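Local atomic coordinates of pullulanase (Klebsiella oxytoca, PDB entry 2YOC), a protein that probably hydrolyses alpha-1,6-glucosidic linkages in pullulan and related branched alpha-glucans, as a glycoside hydrolase linked to type 2 secretion and membrane binding. Residues Asp82-Val86 with Ile114-Thr119; Gln246-Val250 with Tyr352-Arg357; Ser736-Arg741 with Asn911-Arg917. One frame throughout, in Å; residues are numbered along the deposited sequence.

How the contacts relate
The three contacts follow one another along the chain and do not touch. Contact 1 ties a loop to the central strand of a small antiparallel sheet in the pullulanase-associated domain. Contact 2, its centre 38 Å from that of contact 1, joins the N2 domain to the carbohydrate-binding module 48. Contact 3 links the region after the sixth strand of the eight-stranded parallel barrel to a helix that follows the eighth. It is centred 38 Å from contact 1 and 51 Å from contact 2, which lies on the opposite side of the chain's centre. None of their residues ligates calcium; contact 3 alone joins excursions from the barrel, the C-terminal ends of whose strands carry the active site in related glycosidases.

Contact 1 (Asp82-Val86 with Ile114-Thr119); sequences DWNDV and IVRDGT
Arg116 lays its guanidinium over one face of the Trp83 indole and turns its N-H groups to the backbone of the loop 82-86. CZ of Arg116 stands 4.3 Å from the centroid of the six-membered ring of Trp83, almost on the ring normal, in a cation-pi stack with the planes tilted by 29°. The main hydrogen bond, Arg116 NH1 to Trp83 O over 3.0 Å, is bent (136°), its donor close to the carbonyl axis and the oxygen somewhat out of the guanidinium plane. Arg116 NH2 adds weak bonds to Trp83 O and, at 3.3 Å, to Asp85 O. Trp83 is thus held by ring and carbonyl, and the bonds probably limit the rotation of the cation over the indole.

The bend at the third torsion of Arg116 (chi3 -76°) turns NE and the guanidinium back across the indole, while CD lies over the rim of the same face, 3.9 Å from Trp83 CH2. Ile114 meets that ring at its edge, CD1 lying 4.2 Å from Trp83 CZ3. Val86 CG2 packs on Thr119 CG2 at 3.7 Å, just beyond Gly118, which has a positive phi.

Both segments lie in the bacterial pullulanase-associated domain, where the loop between strands 63-68 and 99-103 packs on strand 110-117, the middle of a three-stranded antiparallel sheet. Its neighbour 63-68 supplies Tyr66, edge-to-face with Trp83, and Asn64, whose side chain accepts a bond from Gly118 N. Trp83 also stacks on Trp83 of the second subunit, so the loop is part of a subunit interface beside strands 63-68 and 110-117.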
loop_
_atom_site.group_PDB
_atom_site.type_symbol
_atom_site.label_atom_id
_atom_site.label_comp_id
_atom_site.label_asym_id
_atom_site.label_seq_id
_atom_site.Cartn_x
_atom_site.Cartn_y
_atom_site.Cartn_z
ATOM N N ASP B 82 -27.909 -0.161 44.783
ATOM C CA ASP B 82 -28.133 -0.647 43.418
ATOM C C ASP B 82 -28.517 0.500 42.468
ATOM O O ASP B 82 -29.483 1.227 42.722
ATOM C CB ASP B 82 -29.206 -1.774 43.439
ATOM C CG ASP B 82 -29.387 -2.681 42.215
ATOM O OD1 ASP B 82 -28.647 -2.518 41.241
ATOM O OD2 ASP B 82 -30.271 -3.565 42.254
ATOM N N TRP B 83 -27.704 0.687 41.404
ATOM C CA TRP B 83 -27.939 1.674 40.348
ATOM C C TRP B 83 -29.127 1.195 39.510
ATOM O O TRP B 83 -29.917 2.026 39.059
ATOM C CB TRP B 83 -26.681 1.880 39.472
ATOM C CG TRP B 83 -26.922 2.682 38.218
ATOM C CD1 TRP B 83 -27.194 2.195 36.976
ATOM C CD2 TRP B 83 -26.982 4.108 38.109
ATOM N NE1 TRP B 83 -27.409 3.228 36.098
ATOM C CE2 TRP B 83 -27.277 4.415 36.765
ATOM C CE3 TRP B 83 -26.778 5.162 39.011
ATOM C CZ2 TRP B 83 -27.401 5.729 36.309
ATOM C CZ3 TRP B 83 -26.899 6.462 38.556
ATOM C CH2 TRP B 83 -27.210 6.736 37.221
ATOM N N ASN B 84 -29.259 -0.149 39.324
ATOM C CA ASN B 84 -30.364 -0.788 38.598
ATOM C C ASN B 84 -31.686 -0.674 39.365
ATOM O O ASN B 84 -32.749 -0.879 38.767
ATOM C CB ASN B 84 -30.050 -2.248 38.233
ATOM C CG ASN B 84 -29.498 -2.437 36.828
ATOM O OD1 ASN B 84 -30.007 -1.886 35.842
ATOM N ND2 ASN B 84 -28.478 -3.275 36.694
ATOM N N ASP B 85 -31.623 -0.307 40.673
ATOM C CA ASP B 85 -32.796 -0.102 41.519
ATOM C C ASP B 85 -33.586 1.147 41.118
ATOM O O ASP B 85 -33.199 2.286 41.415
ATOM C CB ASP B 85 -32.434 -0.088 43.009
ATOM C CG ASP B 85 -33.641 -0.198 43.914
ATOM O OD1 ASP B 85 -34.236 -1.303 43.980
ATOM O OD2 ASP B 85 -34.010 0.823 44.527
ATOM N N VAL B 86 -34.701 0.896 40.422
ATOM C CA VAL B 86 -35.663 1.881 39.932
ATOM C C VAL B 86 -36.814 2.000 40.990
ATOM O O VAL B 86 -37.740 2.796 40.806
ATOM C CB VAL B 86 -36.135 1.475 38.488
ATOM C CG1 VAL B 86 -37.222 2.396 37.935
ATOM C CG2 VAL B 86 -34.954 1.422 37.517
ATOM N N ILE B 114 -29.814 12.221 41.648
ATOM C CA ILE B 114 -29.714 11.994 40.213
ATOM C C ILE B 114 -31.131 11.676 39.808
ATOM O O ILE B 114 -31.683 10.644 40.197
ATOM C CB ILE B 114 -28.686 10.917 39.764
ATOM C CG1 ILE B 114 -27.241 11.353 40.103
ATOM C CG2 ILE B 114 -28.827 10.651 38.257
ATOM C CD1 ILE B 114 -26.238 10.234 40.234
ATOM N N VAL B 115 -31.744 12.614 39.103
ATOM C CA VAL B 115 -33.116 12.495 38.635
ATOM C C VAL B 115 -33.128 11.639 37.352
ATOM O O VAL B 115 -32.384 11.930 36.416
ATOM C CB VAL B 115 -33.733 13.908 38.477
ATOM C CG1 VAL B 115 -35.090 13.857 37.783
ATOM C CG2 VAL B 115 -33.838 14.611 39.832
ATOM N N ARG B 116 -33.917 10.545 37.353
ATOM C CA ARG B 116 -33.967 9.595 36.234
ATOM C C ARG B 116 -35.374 9.158 35.791
ATOM O O ARG B 116 -36.340 9.288 36.535
ATOM C CB ARG B 116 -33.168 8.322 36.584
ATOM C CG ARG B 116 -31.699 8.502 36.926
ATOM C CD ARG B 116 -31.036 7.146 37.073
ATOM N NE ARG B 116 -31.359 6.481 38.341
ATOM C CZ ARG B 116 -31.313 5.167 38.537
ATOM N NH1 ARG B 116 -30.983 4.350 37.543
ATOM N NH2 ARG B 116 -31.615 4.656 39.722
ATOM N N ASP B 117 -35.453 8.609 34.564
ATOM C CA ASP B 117 -36.616 7.988 33.909
ATOM C C ASP B 117 -36.044 6.634 33.447
ATOM O O ASP B 117 -35.514 6.490 32.344
ATOM C CB ASP B 117 -37.132 8.843 32.723
ATOM C CG ASP B 117 -38.466 8.423 32.110
ATOM O OD1 ASP B 117 -38.777 7.209 32.123
ATOM O OD2 ASP B 117 -39.148 9.293 31.525
ATOM N N GLY B 118 -36.077 5.689 34.366
ATOM C CA GLY B 118 -35.475 4.382 34.187
ATOM C C GLY B 118 -34.044 4.464 34.672
ATOM O O GLY B 118 -33.770 5.059 35.720
ATOM N N THR B 119 -33.115 3.902 33.898
ATOM C CA THR B 119 -31.704 3.955 34.274
ATOM C C THR B 119 -30.974 4.989 33.407
ATOM O O THR B 119 -29.828 4.782 33.003
ATOM C CB THR B 119 -31.084 2.546 34.462
ATOM O OG1 THR B 119 -31.097 1.841 33.228
ATOM C CG2 THR B 119 -31.815 1.695 35.520
#

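Contact 2 (Gln246-Val250 with Tyr352-Arg357); sequences QGETV and YHPQSR
A salt bridge flanked by an aromatic contact joins two domains here: Glu248 begins strand 248-254 of the N2 domain, whereas Tyr352 and Arg357 bracket the turn between strands 344-353 and 358-364 of the carbohydrate-binding module 48. Arg357 grips the Glu248 carboxylate side-on with two nitrogens, one for each oxygen. Its NE donates to Glu248 OE1 over 2.9 Å in a nearly straight bond (171°), and its NH2 donates to Glu248 OE2 over 2.8 Å, arriving on the syn lone pair of that oxygen. Both acceptors lie in the guanidinium plane or close to it, but the carboxylate itself is turned 35° against that plane, so the pair is twisted and not coplanar.

Glu248 reaches across because CG stands anti to its backbone N (chi1 -171°) and the chain runs on extended. On the way it passes over one face of the Tyr352 ring, where CB makes a CH-pi contact 4.1 Å from the ring centroid; Gly247 C lies over the ring as well. At the far end the hydroxyl of Tyr352 makes a weak bond to Glu248 OE1, 2.8 Å from OH. Near the other end of the ring a water bridges the backbones, donating to Gln246 O and accepting from Tyr352 N at 2.7 Å each.

Val196 extends the network, its N donating to Glu248 OE2 and its O weakly accepting from Arg357 NH2. With OE1 and OE2 of a buried glutamate each receiving two donors, one of them the cationic arginine, the carboxylate is probably ionised and held in a fixed rotation, in a bidentate salt bridge between the two domains.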
loop_
_atom_site.group_PDB
_atom_site.type_symbol
_atom_site.label_atom_id
_atom_site.label_comp_id
_atom_site.label_asym_id
_atom_site.label_seq_id
_atom_site.Cartn_x
_atom_site.Cartn_y
_atom_site.Cartn_z
ATOM N N GLN B 246 -27.542 47.743 22.050
ATOM C CA GLN B 246 -27.297 48.485 23.271
ATOM C C GLN B 246 -27.702 47.694 24.482
ATOM O O GLN B 246 -27.255 48.000 25.583
ATOM C CB GLN B 246 -28.040 49.838 23.248
ATOM C CG GLN B 246 -27.331 50.933 22.434
ATOM C CD GLN B 246 -26.029 51.349 23.074
ATOM O OE1 GLN B 246 -26.003 51.932 24.164
ATOM N NE2 GLN B 246 -24.924 50.998 22.434
ATOM N N GLY B 247 -28.558 46.700 24.291
ATOM C CA GLY B 247 -29.068 45.914 25.405
ATOM C C GLY B 247 -29.343 44.471 25.089
ATOM O O GLY B 247 -28.574 43.841 24.364
ATOM N N GLU B 248 -30.408 43.925 25.676
ATOM C CA GLU B 248 -30.773 42.533 25.458
ATOM C C GLU B 248 -31.634 42.356 24.197
ATOM O O GLU B 248 -32.366 43.269 23.806
ATOM C CB GLU B 248 -31.491 41.945 26.690
ATOM C CG GLU B 248 -31.694 40.443 26.581
ATOM C CD GLU B 248 -32.103 39.726 27.845
ATOM O OE1 GLU B 248 -31.243 39.564 28.743
ATOM O OE2 GLU B 248 -33.258 39.241 27.895
ATOM N N THR B 249 -31.484 41.198 23.546
ATOM C CA THR B 249 -32.284 40.722 22.427
ATOM C C THR B 249 -32.571 39.249 22.719
ATOM O O THR B 249 -31.715 38.534 23.254
ATOM C CB THR B 249 -31.609 40.870 21.057
ATOM O OG1 THR B 249 -30.384 40.142 21.054
ATOM C CG2 THR B 249 -31.420 42.310 20.641
ATOM N N VAL B 250 -33.771 38.801 22.389
ATOM C CA VAL B 250 -34.175 37.423 22.631
ATOM C C VAL B 250 -34.975 36.959 21.410
ATOM O O VAL B 250 -35.894 37.677 20.976
ATOM C CB VAL B 250 -34.989 37.309 23.956
ATOM C CG1 VAL B 250 -35.788 36.020 24.018
ATOM C CG2 VAL B 250 -34.090 37.433 25.177
ATOM N N TYR B 352 -24.345 45.691 28.803
ATOM C CA TYR B 352 -25.129 44.505 28.994
ATOM C C TYR B 352 -24.247 43.268 28.742
ATOM O O TYR B 352 -23.652 43.142 27.667
ATOM C CB TYR B 352 -26.355 44.516 28.058
ATOM C CG TYR B 352 -27.007 43.157 27.938
ATOM C CD1 TYR B 352 -27.797 42.649 28.963
ATOM C CD2 TYR B 352 -26.768 42.340 26.837
ATOM C CE1 TYR B 352 -28.389 41.390 28.866
ATOM C CE2 TYR B 352 -27.333 41.067 26.740
ATOM C CZ TYR B 352 -28.144 40.594 27.757
ATOM O OH TYR B 352 -28.695 39.330 27.654
ATOM N N HIS B 353 -24.173 42.352 29.727
ATOM C CA HIS B 353 -23.419 41.104 29.582
ATOM C C HIS B 353 -24.417 39.970 29.447
ATOM O O HIS B 353 -25.167 39.722 30.392
ATOM C CB HIS B 353 -22.490 40.842 30.782
ATOM C CG HIS B 353 -21.358 39.942 30.430
ATOM N ND1 HIS B 353 -21.576 38.702 29.846
ATOM C CD2 HIS B 353 -20.028 40.157 30.512
ATOM C CE1 HIS B 353 -20.375 38.199 29.608
ATOM N NE2 HIS B 353 -19.411 39.032 30.001
ATOM N N PRO B 354 -24.429 39.231 28.316
ATOM C CA PRO B 354 -25.410 38.146 28.161
ATOM C C PRO B 354 -25.280 36.969 29.128
ATOM O O PRO B 354 -26.275 36.273 29.346
ATOM C CB PRO B 354 -25.255 37.730 26.701
ATOM C CG PRO B 354 -24.532 38.869 26.037
ATOM C CD PRO B 354 -23.620 39.381 27.095
ATOM N N GLN B 355 -24.094 36.774 29.740
ATOM C CA GLN B 355 -23.878 35.719 30.732
ATOM C C GLN B 355 -24.704 35.969 32.005
ATOM O O GLN B 355 -25.270 35.023 32.554
ATOM C CB GLN B 355 -22.400 35.577 31.095
ATOM C CG GLN B 355 -22.080 34.249 31.759
ATOM C CD GLN B 355 -20.637 34.156 32.141
ATOM O OE1 GLN B 355 -19.737 34.355 31.313
ATOM N NE2 GLN B 355 -20.382 33.796 33.389
ATOM N N SER B 356 -24.757 37.233 32.470
ATOM C CA SER B 356 -25.481 37.660 33.660
ATOM C C SER B 356 -26.872 38.235 33.310
ATOM O O SER B 356 -27.705 38.472 34.200
ATOM C CB SER B 356 -24.656 38.696 34.414
ATOM O OG SER B 356 -24.414 39.831 33.599
ATOM N N ARG B 357 -27.112 38.474 32.017
ATOM C CA ARG B 357 -28.338 39.068 31.499
ATOM C C ARG B 357 -28.595 40.461 32.066
ATOM O O ARG B 357 -29.705 40.988 31.933
ATOM C CB ARG B 357 -29.541 38.150 31.635
ATOM C CG ARG B 357 -29.580 37.164 30.515
ATOM C CD ARG B 357 -30.817 36.327 30.598
ATOM N NE ARG B 357 -31.980 37.030 30.057
ATOM C CZ ARG B 357 -33.230 36.603 30.186
ATOM N NH1 ARG B 357 -33.488 35.473 30.834
ATOM N NH2 ARG B 357 -34.234 37.300 29.663
HETATM O O HOH W 1 -24.948 47.671 27.041
#

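Contact 3 (Ser736-Arg741 with Asn911-Arg917); sequences SGDALR and NYEVITR
Ser736 presents its CA and CB to Asn911 OD1, the oxygen that receives the next residue's amide. Gly737 N donates to this oxygen over 2.8 Å in an almost straight bond (169°) lying in the carbonyl plane. Gly737, at positive phi, is the second residue of a type II' turn from Ser736 to Ala739, and its backbone carbonyl group lies beside the methyl CG2 of Val914. With CG1 anti to the Val914 N (chi1 -173°), CG2 is the branch that faces the turn and meets Asp738 OD1.

Asp738 turns its other oxygen over one face of the Arg917 guanidinium, OD2 lying 3.5 Å from NH2; with the two planes 67° apart and no N-H aimed at the oxygen, the attraction is of charges alone. Leu740 then sets CD1 against the amide of Asn911, 3.6 Å from its CG. Arg741 runs its aliphatic part past that of Arg917, CD to CD at 4.1 Å, while its polar end is taken by Glu756 and the carbonyls of Tyr832 and Ala834.

Tyr832 of helix 826-833 packs on Leu740, Asn911 and Val914, where the turn and helix 739-742, following barrel strand 718-720, meet helix 912-919 of the C-terminal pullulanase-type family region.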
loop_
_atom_site.group_PDB
_atom_site.type_symbol
_atom_site.label_atom_id
_atom_site.label_comp_id
_atom_site.label_asym_id
_atom_site.label_seq_id
_atom_site.Cartn_x
_atom_site.Cartn_y
_atom_site.Cartn_z
ATOM N N SER B 736 0.873 6.287 29.381
ATOM C CA SER B 736 0.818 6.142 30.835
ATOM C C SER B 736 0.996 4.672 31.203
ATOM O O SER B 736 0.643 3.766 30.424
ATOM C CB SER B 736 -0.500 6.682 31.395
ATOM O OG SER B 736 -1.613 5.904 30.976
ATOM N N GLY B 737 1.542 4.453 32.390
ATOM C CA GLY B 737 1.806 3.114 32.882
ATOM C C GLY B 737 2.971 2.502 32.142
ATOM O O GLY B 737 3.830 3.226 31.634
ATOM N N ASP B 738 2.996 1.170 32.068
ATOM C CA ASP B 738 4.053 0.387 31.439
ATOM C C ASP B 738 4.375 0.758 29.975
ATOM O O ASP B 738 5.514 0.539 29.540
ATOM C CB ASP B 738 3.824 -1.121 31.657
ATOM C CG ASP B 738 3.887 -1.592 33.118
ATOM O OD1 ASP B 738 3.452 -0.822 34.019
ATOM O OD2 ASP B 738 4.304 -2.751 33.351
ATOM N N ALA B 739 3.409 1.398 29.248
ATOM C CA ALA B 739 3.576 1.916 27.873
ATOM C C ALA B 739 4.765 2.902 27.811
ATOM O O ALA B 739 5.488 2.939 26.814
ATOM C CB ALA B 739 2.308 2.611 27.421
ATOM N N LEU B 740 4.993 3.649 28.910
ATOM C CA LEU B 740 6.116 4.568 29.058
ATOM C C LEU B 740 7.486 3.854 28.979
ATOM O O LEU B 740 8.500 4.500 28.703
ATOM C CB LEU B 740 5.999 5.365 30.365
ATOM C CG LEU B 740 4.902 6.425 30.423
ATOM C CD1 LEU B 740 4.800 7.016 31.818
ATOM C CD2 LEU B 740 5.164 7.545 29.438
ATOM N N ARG B 741 7.504 2.526 29.220
ATOM C CA ARG B 741 8.703 1.692 29.141
ATOM C C ARG B 741 8.684 0.852 27.849
ATOM O O ARG B 741 9.686 0.796 27.141
ATOM C CB ARG B 741 8.810 0.812 30.388
ATOM C CG ARG B 741 9.971 -0.155 30.362
ATOM C CD ARG B 741 10.602 -0.252 31.728
ATOM N NE ARG B 741 11.770 -1.131 31.732
ATOM C CZ ARG B 741 12.994 -0.776 31.360
ATOM N NH1 ARG B 741 13.228 0.445 30.898
ATOM N NH2 ARG B 741 13.986 -1.648 31.411
ATOM N N ASN B 911 1.712 6.393 37.098
ATOM C CA ASN B 911 3.017 5.973 36.568
ATOM C C ASN B 911 4.064 5.639 37.644
ATOM O O ASN B 911 5.218 5.324 37.308
ATOM C CB ASN B 911 3.572 7.056 35.626
ATOM C CG ASN B 911 2.590 7.589 34.616
ATOM O OD1 ASN B 911 2.070 6.860 33.771
ATOM N ND2 ASN B 911 2.363 8.891 34.652
ATOM N N TYR B 912 3.651 5.710 38.927
ATOM C CA TYR B 912 4.461 5.467 40.122
ATOM C C TYR B 912 5.144 4.080 40.113
ATOM O O TYR B 912 6.355 3.988 40.384
ATOM C CB TYR B 912 3.587 5.656 41.376
ATOM C CG TYR B 912 3.456 7.079 41.886
ATOM C CD1 TYR B 912 3.662 8.168 41.044
ATOM C CD2 TYR B 912 3.128 7.336 43.215
ATOM C CE1 TYR B 912 3.555 9.476 41.513
ATOM C CE2 TYR B 912 3.000 8.639 43.692
ATOM C CZ TYR B 912 3.213 9.708 42.838
ATOM O OH TYR B 912 3.099 10.993 43.311
ATOM N N GLU B 913 4.374 3.021 39.744
ATOM C CA GLU B 913 4.845 1.632 39.641
ATOM C C GLU B 913 5.954 1.476 38.582
ATOM O O GLU B 913 6.895 0.701 38.770
ATOM C CB GLU B 913 3.668 0.688 39.335
ATOM C CG GLU B 913 2.781 0.395 40.536
ATOM C CD GLU B 913 1.495 -0.348 40.208
ATOM O OE1 GLU B 913 0.543 0.300 39.714
ATOM O OE2 GLU B 913 1.429 -1.573 40.463
ATOM N N VAL B 914 5.832 2.227 37.478
ATOM C CA VAL B 914 6.792 2.255 36.370
ATOM C C VAL B 914 8.036 3.011 36.835
ATOM O O VAL B 914 9.151 2.539 36.620
ATOM C CB VAL B 914 6.153 2.864 35.098
ATOM C CG1 VAL B 914 7.083 2.755 33.894
ATOM C CG2 VAL B 914 4.846 2.168 34.796
ATOM N N ILE B 915 7.831 4.161 37.500
ATOM C CA ILE B 915 8.902 4.985 38.047
ATOM C C ILE B 915 9.746 4.130 38.994
ATOM O O ILE B 915 10.949 4.023 38.772
ATOM C CB ILE B 915 8.357 6.286 38.714
ATOM C CG1 ILE B 915 7.803 7.271 37.648
ATOM C CG2 ILE B 915 9.429 6.963 39.586
ATOM C CD1 ILE B 915 6.677 8.190 38.106
ATOM N N THR B 916 9.121 3.463 39.986
ATOM C CA THR B 916 9.882 2.628 40.935
ATOM C C THR B 916 10.742 1.530 40.263
ATOM O O THR B 916 11.910 1.338 40.627
ATOM C CB THR B 916 9.029 2.162 42.124
ATOM O OG1 THR B 916 7.778 1.671 41.646
ATOM C CG2 THR B 916 8.803 3.268 43.152
ATOM N N ARG B 917 10.178 0.887 39.226
ATOM C CA ARG B 917 10.816 -0.147 38.407
ATOM C C ARG B 917 12.104 0.375 37.721
ATOM O O ARG B 917 13.084 -0.369 37.603
ATOM C CB ARG B 917 9.797 -0.637 37.343
ATOM C CG ARG B 917 10.308 -1.654 36.319
ATOM C CD ARG B 917 9.328 -1.926 35.192
ATOM N NE ARG B 917 8.231 -2.814 35.603
ATOM C CZ ARG B 917 6.987 -2.432 35.891
ATOM N NH1 ARG B 917 6.642 -1.152 35.815
ATOM N NH2 ARG B 917 6.082 -3.328 36.266
#